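Local coordinates for nodulation protein S (Bradyrhizobium sp., PDB 3OFK) that uses S-adenosylmethionine as methyl donor in an N-methyltransferase reaction that probably serves the synthesis of nodulation (Nod) factors, at residues D105-S110 with M133-D138; V123-E128 with F152-D157; N139-L144 with T177-E182. All blocks are in the same frame, centred on the assembly; numbering follows the deposited sequence.

Contact 1: residues D105-S110 with M133-D138; sequences DILQFS and MRTAID. With SAH (S-adenosyl-L-homocysteine), chain E.
The turn at Ile106-Leu107 runs up against one side of helix 130-142, the two backbones coming nearest at Leu107 and Ala136, whose CA atoms are 5.3 Å apart. Ala136 suits this place because its lone methyl lets the loop come in close. Ile106 and Leu107 meet the helix through methyl groups alone. Ile106 has CG1 anti to its backbone N (chi1 180°), which puts CG2 between the backbone N and the carbonyl carbon, where it meets both Ala136 and the adenine; that branch lies 4.1 Å from Ala136 CB and also 3.6 Å from SAH N1, so a single methyl bridges helix and cofactor. Leu107 meets the helix at Thr135 and Ala136. Its CD2 rests 3.7 Å from Thr135 CG2, the two side chains crossing at about a right angle, while the Thr135 hydroxyl turns back toward its own helix and makes a weak hydrogen bond to Thr131 O. Threonine thus offers its methyl to the leucine and keeps its polar atom for the helix backbone.

Asp105 and the Ile106 backbone carry the polar contacts to the cofactor. Asp105 OD1 accepts a hydrogen from SAH N6 at 3.0 Å and, from above the carboxylate plane, the Leu107 N-H at 2.9 Å, an Asx turn, which should limit the carboxylate's rotation. Next to it Ile106 N donates to SAH N1 over 3.0 Å with an N-H...N angle of 158°. An acidic oxygen beside a backbone N-H matches the adenine's N6-H and N1 pair, a match that should discriminate against a base with a carbonyl at position 6. Such a clamp in the loop after a parallel strand is the adenine-recognition site of Rossmann-like, S-adenosylmethionine-dependent methyltransferases.

Contact 2: residues V123-E128 with F152-D157; sequences VLYYLE and FGSARD. With SAH (S-adenosyl-L-homocysteine), chain E.
In the beta-alpha-beta crossover formed by strand 115-121, helix 130-142 and strand 148-155 of this Rossmann-like fold, the link from first strand to helix makes a short 3-10 turn, 124-126, and its Leu124 and Tyr125 lean on the C-terminal end of the second strand. Leu124 CD1 comes within 4.1 Å of Phe152 CE1, approaching the ring obliquely; both are large apolar groups, as befits a fully buried place, and helix 169-179 touches them through Val172. Between the two backbones, a water bridges Leu124 N, which donates to it at 3.1 Å, and Gly153 O, which accepts from it at 3.2 Å, so the water joins turn and strand where their backbones do not bond directly.

Tyr125 holds its CG between the backbone N and the carbonyl carbon (chi1 51°), which swings the ring over to the strand. Its hydroxyl is bonded to Glu122 OE1, the same oxygen that receives Ala155 N, so one carboxylate ties turn and strand together. Within the turn, Tyr125 CE1 lies over one face of the Tyr126 ring, offset toward its rim.

Val123, Tyr126 and Leu127 of the same segment line the cofactor pocket. Val123 CG2 packs 3.5 Å from SAH C4, Tyr126 CD2 is 3.7 Å from SAH C8, and Leu127 CD2 approaches SAH N6; these hydrocarbon surfaces suit the flat adenine, whose polar edge is bonded by another loop. The small serine on the strand fits alongside the tyrosine: Ser154 OG sits in the plane of the Tyr125 ring, 3.6 Å from Tyr125 CD2 at its edge, and gives its proton to a lone pair of Ala155 O at 2.8 Å.

Contact 3: residues N139-L144 with T177-E182; sequences NMVKML and TEALTE
No flat group takes part where Val141 and Leu144 meet Ala179 and Leu180: neither ring, amide nor carboxylate offers a face or an edge across this contact, which is made wholly of aliphatic carbon. Val141, in the last turns of its helix, straddles the methyl of Ala179. With CG1 anti to the backbone N (chi1 171°) and CG2 beside it, both branches face the alanine, CG2 at 3.9 Å from Ala179 CB and CG1 at 4.1 Å. A beta-branched residue suits this place, since two methyls of fixed spread flank the small alanine methyl, and the small alanine goes with a CA separation of 7.2 Å between Val141 and Ala179. The CG2 branch is shared, for Leu180 CG stands 4.3 Å from it.

Beyond the helix end, Leu144 CD1 meets Leu180 CD2 at 3.8 Å, with Leu180 CD1 a little farther from the same methyl. Here chi1 of Leu144 is -103°, well off a staggered position, which suggests a mild torsional strain. Long, branched leucines suit such a seam because they can reach across where the backbones draw apart.

The contact joins the C-terminal end of helix 130-142 to the corner where helix 169-179 passes into strand 181-189, at one edge of the sheet. Leu144 also touches Ile118 of strand 115-121, and Leu180 packs on Phe202 of strand 196-203, so the two leucines lie between helices and the central sheet.

The three contacts lie 12 to 16 Å apart, centre to centre, on and beside helix 130-142, which contacts 1 and 3 share: Ala136 receives the adenine-binding loop, and Val141, near the end, receives the corner at 177-182. Asn139 joins those two, donating to Ile106 O and Phe109 O. Contact 2 interlaces with both along the chain, its 123-128 segment preceding the helix and its 152-157 segment following it, whereas contact 3 opens after contact 1 closes. Leu107 and Leu127 touch between contacts 1 and 2, which both border SAH; contact 3 instead ties the helix to the antiparallel end of the sheet, away from the cofactor.

Contact 1: residues D105-S110 with M133-D138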
# COMPACT_ATOMS: atom_id res chain seq x y z
N ASP A 105 7.70 5.60 9.26
CA ASP A 105 7.77 4.23 8.86
C ASP A 105 6.57 3.52 9.52
O ASP A 105 6.18 3.83 10.66
CB ASP A 105 9.10 3.67 9.37
CG ASP A 105 9.42 2.32 8.80
OD1 ASP A 105 8.51 1.47 8.65
OD2 ASP A 105 10.60 2.13 8.49
N ILE A 106 5.97 2.57 8.81
CA ILE A 106 4.85 1.81 9.40
C ILE A 106 5.30 1.08 10.69
O ILE A 106 4.52 0.90 11.63
CB ILE A 106 4.19 0.87 8.37
CG1 ILE A 106 3.02 0.08 9.01
CG2 ILE A 106 5.20 -0.06 7.72
CD1 ILE A 106 1.95 0.96 9.64
N LEU A 107 6.59 0.70 10.74
CA LEU A 107 7.21 0.09 11.93
C LEU A 107 7.20 0.99 13.14
O LEU A 107 7.24 0.49 14.27
CB LEU A 107 8.67 -0.29 11.66
CG LEU A 107 8.92 -1.56 10.84
CD1 LEU A 107 10.41 -1.76 10.73
CD2 LEU A 107 8.26 -2.78 11.48
N GLN A 108 7.18 2.30 12.93
CA GLN A 108 7.26 3.24 14.03
C GLN A 108 5.96 3.97 14.30
O GLN A 108 5.87 4.69 15.28
CB GLN A 108 8.37 4.24 13.78
CG GLN A 108 9.74 3.77 14.28
CD GLN A 108 10.51 4.90 14.89
OE1 GLN A 108 11.06 5.74 14.17
NE2 GLN A 108 10.54 4.96 16.23
N PHE A 109 4.97 3.78 13.44
CA PHE A 109 3.71 4.49 13.55
C PHE A 109 2.92 3.91 14.70
O PHE A 109 2.63 2.71 14.73
CB PHE A 109 2.91 4.37 12.25
CG PHE A 109 1.66 5.22 12.21
CD1 PHE A 109 1.71 6.57 12.47
CD2 PHE A 109 0.45 4.66 11.86
CE1 PHE A 109 0.55 7.36 12.41
CE2 PHE A 109 -0.70 5.45 11.79
CZ PHE A 109 -0.65 6.79 12.07
N SER A 110 2.60 4.75 15.68
CA SER A 110 1.70 4.35 16.76
C SER A 110 0.64 5.42 16.92
O SER A 110 0.94 6.60 17.15
CB SER A 110 2.47 4.13 18.06
OG SER A 110 3.17 5.31 18.42
N MET A 133 8.20 -7.52 8.81
CA MET A 133 6.88 -7.63 8.16
C MET A 133 5.79 -8.00 9.16
O MET A 133 4.75 -7.35 9.20
CB MET A 133 6.88 -8.61 7.01
CG MET A 133 7.72 -8.18 5.85
SD MET A 133 7.23 -8.93 4.27
CE MET A 133 8.78 -8.59 3.36
N ARG A 134 6.05 -9.01 9.97
CA ARG A 134 5.15 -9.43 11.05
C ARG A 134 4.86 -8.28 12.01
O ARG A 134 3.72 -8.08 12.41
CB ARG A 134 5.77 -10.58 11.85
CG ARG A 134 5.88 -11.88 11.07
CD ARG A 134 5.94 -13.10 11.99
NE ARG A 134 5.18 -14.20 11.39
CZ ARG A 134 5.63 -14.99 10.41
NH1 ARG A 134 4.84 -15.95 9.93
NH2 ARG A 134 6.86 -14.83 9.91
N THR A 135 5.90 -7.56 12.43
CA THR A 135 5.71 -6.44 13.33
C THR A 135 4.76 -5.40 12.69
O THR A 135 3.80 -4.96 13.30
CB THR A 135 7.03 -5.73 13.70
OG1 THR A 135 7.79 -6.57 14.57
CG2 THR A 135 6.77 -4.41 14.41
N ALA A 136 5.05 -5.02 11.46
CA ALA A 136 4.19 -4.09 10.72
C ALA A 136 2.76 -4.63 10.54
O ALA A 136 1.80 -3.91 10.66
CB ALA A 136 4.78 -3.80 9.35
N ILE A 137 2.63 -5.90 10.22
CA ILE A 137 1.33 -6.51 10.10
C ILE A 137 0.60 -6.47 11.44
O ILE A 137 -0.56 -6.13 11.45
CB ILE A 137 1.41 -7.92 9.54
CG1 ILE A 137 1.82 -7.84 8.11
CG2 ILE A 137 0.06 -8.64 9.61
CD1 ILE A 137 2.25 -9.11 7.56
N ASP A 138 1.28 -6.76 12.55
CA ASP A 138 0.60 -6.76 13.86
C ASP A 138 0.06 -5.36 14.13
O ASP A 138 -1.01 -5.18 14.72
CB ASP A 138 1.53 -7.20 15.02
CG ASP A 138 1.99 -8.66 14.91
OD1 ASP A 138 1.40 -9.42 14.13
OD2 ASP A 138 2.96 -9.04 15.62
N SAH E . 0.35 2.41 -2.16
CA SAH E . 0.61 3.16 -3.38
CB SAH E . 2.09 3.54 -3.45
CG SAH E . 3.13 2.44 -3.60
SD SAH E . 4.83 3.03 -3.90
C SAH E . 0.19 2.44 -4.66
O SAH E . -0.09 1.23 -4.66
OXT SAH E . 0.11 3.05 -5.73
C5' SAH E . 5.44 2.67 -2.22
C4' SAH E . 5.35 3.77 -1.17
O4' SAH E . 5.63 3.20 0.11
C3' SAH E . 6.34 4.92 -1.38
O3' SAH E . 5.68 6.17 -1.16
C2' SAH E . 7.40 4.65 -0.31
O2' SAH E . 8.04 5.82 0.13
C1' SAH E . 6.56 4.04 0.78
N9 SAH E . 7.23 3.23 1.82
C8 SAH E . 8.26 2.34 1.66
N7 SAH E . 8.54 1.79 2.86
C5 SAH E . 7.71 2.30 3.78
C6 SAH E . 7.58 2.01 5.14
N6 SAH E . 8.46 1.14 5.71
N1 SAH E . 6.63 2.69 5.86
C2 SAH E . 5.79 3.59 5.22
N3 SAH E . 5.91 3.84 3.86
C4 SAH E . 6.85 3.19 3.14

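Contact 2: residues V123-E128 with F152-D157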
# COMPACT_ATOMS: atom_id res chain seq x y z
N VAL A 123 4.10 -1.81 -0.76
CA VAL A 123 4.94 -1.18 0.27
C VAL A 123 5.65 -2.18 1.20
O VAL A 123 6.83 -1.99 1.51
CB VAL A 123 4.14 -0.17 1.11
CG1 VAL A 123 2.94 -0.86 1.76
CG2 VAL A 123 5.01 0.41 2.16
N LEU A 124 4.98 -3.25 1.63
CA LEU A 124 5.54 -4.10 2.70
C LEU A 124 6.82 -4.84 2.29
O LEU A 124 7.65 -5.15 3.16
CB LEU A 124 4.52 -5.06 3.31
CG LEU A 124 3.30 -4.52 4.07
CD1 LEU A 124 2.39 -5.72 4.51
CD2 LEU A 124 3.70 -3.70 5.27
N TYR A 125 7.06 -5.04 1.00
CA TYR A 125 8.33 -5.65 0.59
C TYR A 125 9.57 -4.76 0.74
O TYR A 125 10.69 -5.23 0.61
CB TYR A 125 8.26 -6.21 -0.83
CG TYR A 125 7.74 -5.30 -1.92
CD1 TYR A 125 8.54 -4.33 -2.51
CD2 TYR A 125 6.45 -5.46 -2.41
CE1 TYR A 125 8.05 -3.52 -3.55
CE2 TYR A 125 5.96 -4.67 -3.43
CZ TYR A 125 6.75 -3.71 -3.99
OH TYR A 125 6.23 -2.96 -5.01
N TYR A 126 9.39 -3.47 1.02
CA TYR A 126 10.57 -2.64 1.28
C TYR A 126 11.18 -2.92 2.67
O TYR A 126 12.26 -2.49 2.98
CB TYR A 126 10.24 -1.15 1.14
CG TYR A 126 9.96 -0.76 -0.30
CD1 TYR A 126 10.98 -0.75 -1.25
CD2 TYR A 126 8.69 -0.43 -0.71
CE1 TYR A 126 10.73 -0.41 -2.58
CE2 TYR A 126 8.43 -0.12 -2.03
CZ TYR A 126 9.45 -0.11 -2.95
OH TYR A 126 9.14 0.22 -4.24
N LEU A 127 10.48 -3.63 3.51
CA LEU A 127 11.04 -3.93 4.83
C LEU A 127 12.19 -4.94 4.67
O LEU A 127 12.25 -5.67 3.69
CB LEU A 127 9.94 -4.45 5.75
CG LEU A 127 8.88 -3.40 6.09
CD1 LEU A 127 7.66 -4.12 6.66
CD2 LEU A 127 9.43 -2.35 7.07
N GLU A 128 13.10 -4.97 5.64
CA GLU A 128 14.33 -5.76 5.52
C GLU A 128 14.19 -7.27 5.72
O GLU A 128 14.97 -8.03 5.15
CB GLU A 128 15.37 -5.27 6.53
CG GLU A 128 15.80 -3.85 6.30
CD GLU A 128 16.77 -3.40 7.37
OE1 GLU A 128 16.31 -2.88 8.41
OE2 GLU A 128 17.99 -3.58 7.16
N PHE A 152 -5.02 -5.28 0.86
CA PHE A 152 -3.60 -5.49 0.66
C PHE A 152 -3.36 -5.80 -0.78
O PHE A 152 -4.15 -6.49 -1.43
CB PHE A 152 -3.13 -6.67 1.51
CG PHE A 152 -1.79 -7.23 1.10
CD1 PHE A 152 -0.59 -6.56 1.43
CD2 PHE A 152 -1.72 -8.42 0.36
CE1 PHE A 152 0.64 -7.10 1.06
CE2 PHE A 152 -0.49 -8.95 -0.02
CZ PHE A 152 0.70 -8.28 0.32
N GLY A 153 -2.25 -5.30 -1.31
CA GLY A 153 -1.85 -5.69 -2.65
C GLY A 153 -0.35 -5.79 -2.73
O GLY A 153 0.33 -5.02 -2.08
N SER A 154 0.16 -6.70 -3.55
CA SER A 154 1.58 -6.80 -3.74
C SER A 154 1.96 -7.61 -5.00
O SER A 154 1.23 -8.52 -5.41
CB SER A 154 2.21 -7.42 -2.50
OG SER A 154 3.62 -7.66 -2.63
N ALA A 155 3.05 -7.21 -5.62
CA ALA A 155 3.78 -8.05 -6.53
C ALA A 155 3.97 -9.41 -5.86
O ALA A 155 4.04 -9.49 -4.64
CB ALA A 155 5.10 -7.43 -6.84
N ARG A 156 4.00 -10.47 -6.65
CA ARG A 156 4.15 -11.81 -6.10
C ARG A 156 5.53 -12.05 -5.49
O ARG A 156 6.47 -11.31 -5.78
CB ARG A 156 3.87 -12.86 -7.16
CG ARG A 156 2.39 -13.02 -7.44
CD ARG A 156 2.13 -14.04 -8.55
NE ARG A 156 0.70 -14.14 -8.88
CZ ARG A 156 -0.22 -14.79 -8.15
NH1 ARG A 156 0.09 -15.41 -7.02
NH2 ARG A 156 -1.48 -14.81 -8.56
N ASP A 157 5.61 -13.09 -4.66
CA ASP A 157 6.86 -13.52 -4.01
C ASP A 157 8.07 -13.58 -4.97
O ASP A 157 9.14 -12.97 -4.68
CB ASP A 157 6.67 -14.92 -3.38
CG ASP A 157 5.88 -14.89 -2.07
OD1 ASP A 157 5.60 -13.79 -1.57
OD2 ASP A 157 5.54 -15.99 -1.54
N SAH E . 0.35 2.41 -2.16
CA SAH E . 0.61 3.16 -3.38
CB SAH E . 2.09 3.54 -3.45
CG SAH E . 3.13 2.44 -3.60
SD SAH E . 4.83 3.03 -3.90
C SAH E . 0.19 2.44 -4.66
O SAH E . -0.09 1.23 -4.66
OXT SAH E . 0.11 3.05 -5.73
C5' SAH E . 5.44 2.67 -2.22
C4' SAH E . 5.35 3.77 -1.17
O4' SAH E . 5.63 3.20 0.11
C3' SAH E . 6.34 4.92 -1.38
O3' SAH E . 5.68 6.17 -1.16
C2' SAH E . 7.40 4.65 -0.31
O2' SAH E . 8.04 5.82 0.13
C1' SAH E . 6.56 4.04 0.78
N9 SAH E . 7.23 3.23 1.82
C8 SAH E . 8.26 2.34 1.66
N7 SAH E . 8.54 1.79 2.86
C5 SAH E . 7.71 2.30 3.78
C6 SAH E . 7.58 2.01 5.14
N6 SAH E . 8.46 1.14 5.71
N1 SAH E . 6.63 2.69 5.86
C2 SAH E . 5.79 3.59 5.22
N3 SAH E . 5.91 3.84 3.86
C4 SAH E . 6.85 3.19 3.14
O HOH W 1 2.52 -4.46 0.20

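Contact 3: residues N139-L144 with T177-E182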
# COMPACT_ATOMS: atom_id res chain seq x y z
N ASN A 139 0.85 -4.37 13.73
CA ASN A 139 0.52 -2.97 13.96
C ASN A 139 -0.74 -2.60 13.18
O ASN A 139 -1.63 -1.93 13.70
CB ASN A 139 1.70 -2.08 13.54
CG ASN A 139 1.58 -0.62 14.04
OD1 ASN A 139 0.84 -0.30 14.98
ND2 ASN A 139 2.35 0.27 13.41
N MET A 140 -0.78 -3.02 11.91
CA MET A 140 -1.93 -2.82 11.05
C MET A 140 -3.19 -3.52 11.63
O MET A 140 -4.28 -2.91 11.70
CB MET A 140 -1.64 -3.32 9.63
CG MET A 140 -0.62 -2.51 8.91
SD MET A 140 -0.63 -2.91 7.15
CE MET A 140 -0.09 -4.63 7.09
N VAL A 141 -3.03 -4.77 12.08
CA VAL A 141 -4.16 -5.51 12.65
C VAL A 141 -4.69 -4.74 13.86
O VAL A 141 -5.89 -4.51 13.97
CB VAL A 141 -3.78 -6.96 13.06
CG1 VAL A 141 -4.94 -7.64 13.86
CG2 VAL A 141 -3.42 -7.75 11.82
N LYS A 142 -3.77 -4.33 14.73
CA LYS A 142 -4.12 -3.59 15.94
C LYS A 142 -4.90 -2.31 15.63
O LYS A 142 -5.84 -1.98 16.35
CB LYS A 142 -2.87 -3.25 16.76
CG LYS A 142 -3.12 -2.29 17.94
CD LYS A 142 -1.79 -1.95 18.65
CE LYS A 142 -1.65 -0.44 18.89
NZ LYS A 142 -1.44 0.27 17.59
N MET A 143 -4.51 -1.58 14.57
CA MET A 143 -5.22 -0.34 14.17
C MET A 143 -6.52 -0.54 13.35
O MET A 143 -7.13 0.45 12.92
CB MET A 143 -4.30 0.58 13.34
CG MET A 143 -3.08 1.15 14.06
SD MET A 143 -2.14 2.21 12.92
CE MET A 143 -1.42 1.10 11.77
N LEU A 144 -6.92 -1.79 13.07
CA LEU A 144 -8.21 -2.04 12.39
C LEU A 144 -9.34 -1.86 13.40
O LEU A 144 -9.24 -2.36 14.53
CB LEU A 144 -8.27 -3.44 11.78
CG LEU A 144 -8.09 -3.61 10.27
CD1 LEU A 144 -8.33 -5.07 9.84
CD2 LEU A 144 -9.01 -2.67 9.49
N THR A 177 -3.64 -13.85 7.11
CA THR A 177 -4.74 -14.80 7.33
C THR A 177 -4.79 -15.39 8.76
O THR A 177 -5.84 -15.89 9.20
CB THR A 177 -4.73 -15.95 6.24
OG1 THR A 177 -4.74 -15.38 4.91
CG2 THR A 177 -5.95 -16.91 6.40
N GLU A 178 -3.66 -15.34 9.48
CA GLU A 178 -3.54 -15.83 10.86
C GLU A 178 -4.31 -14.93 11.81
O GLU A 178 -4.76 -15.38 12.87
CB GLU A 178 -2.07 -15.86 11.32
CG GLU A 178 -1.11 -16.79 10.53
CD GLU A 178 0.38 -16.45 10.72
OE1 GLU A 178 1.20 -16.95 9.91
OE2 GLU A 178 0.74 -15.71 11.66
N ALA A 179 -4.40 -13.65 11.47
CA ALA A 179 -5.10 -12.68 12.32
C ALA A 179 -6.46 -12.23 11.73
O ALA A 179 -7.36 -11.82 12.47
CB ALA A 179 -4.19 -11.47 12.57
N LEU A 180 -6.60 -12.31 10.40
CA LEU A 180 -7.75 -11.74 9.70
C LEU A 180 -8.43 -12.76 8.81
O LEU A 180 -7.84 -13.79 8.49
CB LEU A 180 -7.33 -10.54 8.84
CG LEU A 180 -6.65 -9.36 9.56
CD1 LEU A 180 -6.15 -8.33 8.52
CD2 LEU A 180 -7.62 -8.71 10.52
N THR A 181 -9.66 -12.45 8.40
CA THR A 181 -10.48 -13.32 7.56
C THR A 181 -10.45 -12.81 6.10
O THR A 181 -10.82 -11.67 5.82
CB THR A 181 -11.94 -13.38 8.09
OG1 THR A 181 -11.97 -14.00 9.39
CG2 THR A 181 -12.87 -14.17 7.15
N GLU A 182 -9.99 -13.64 5.17
CA GLU A 182 -9.98 -13.25 3.76
C GLU A 182 -11.42 -13.18 3.24
O GLU A 182 -12.16 -14.17 3.36
CB GLU A 182 -9.15 -14.21 2.90
CG GLU A 182 -8.93 -13.67 1.49
CD GLU A 182 -8.07 -14.56 0.60
OE1 GLU A 182 -6.97 -14.98 1.02
OE2 GLU A 182 -8.48 -14.82 -0.54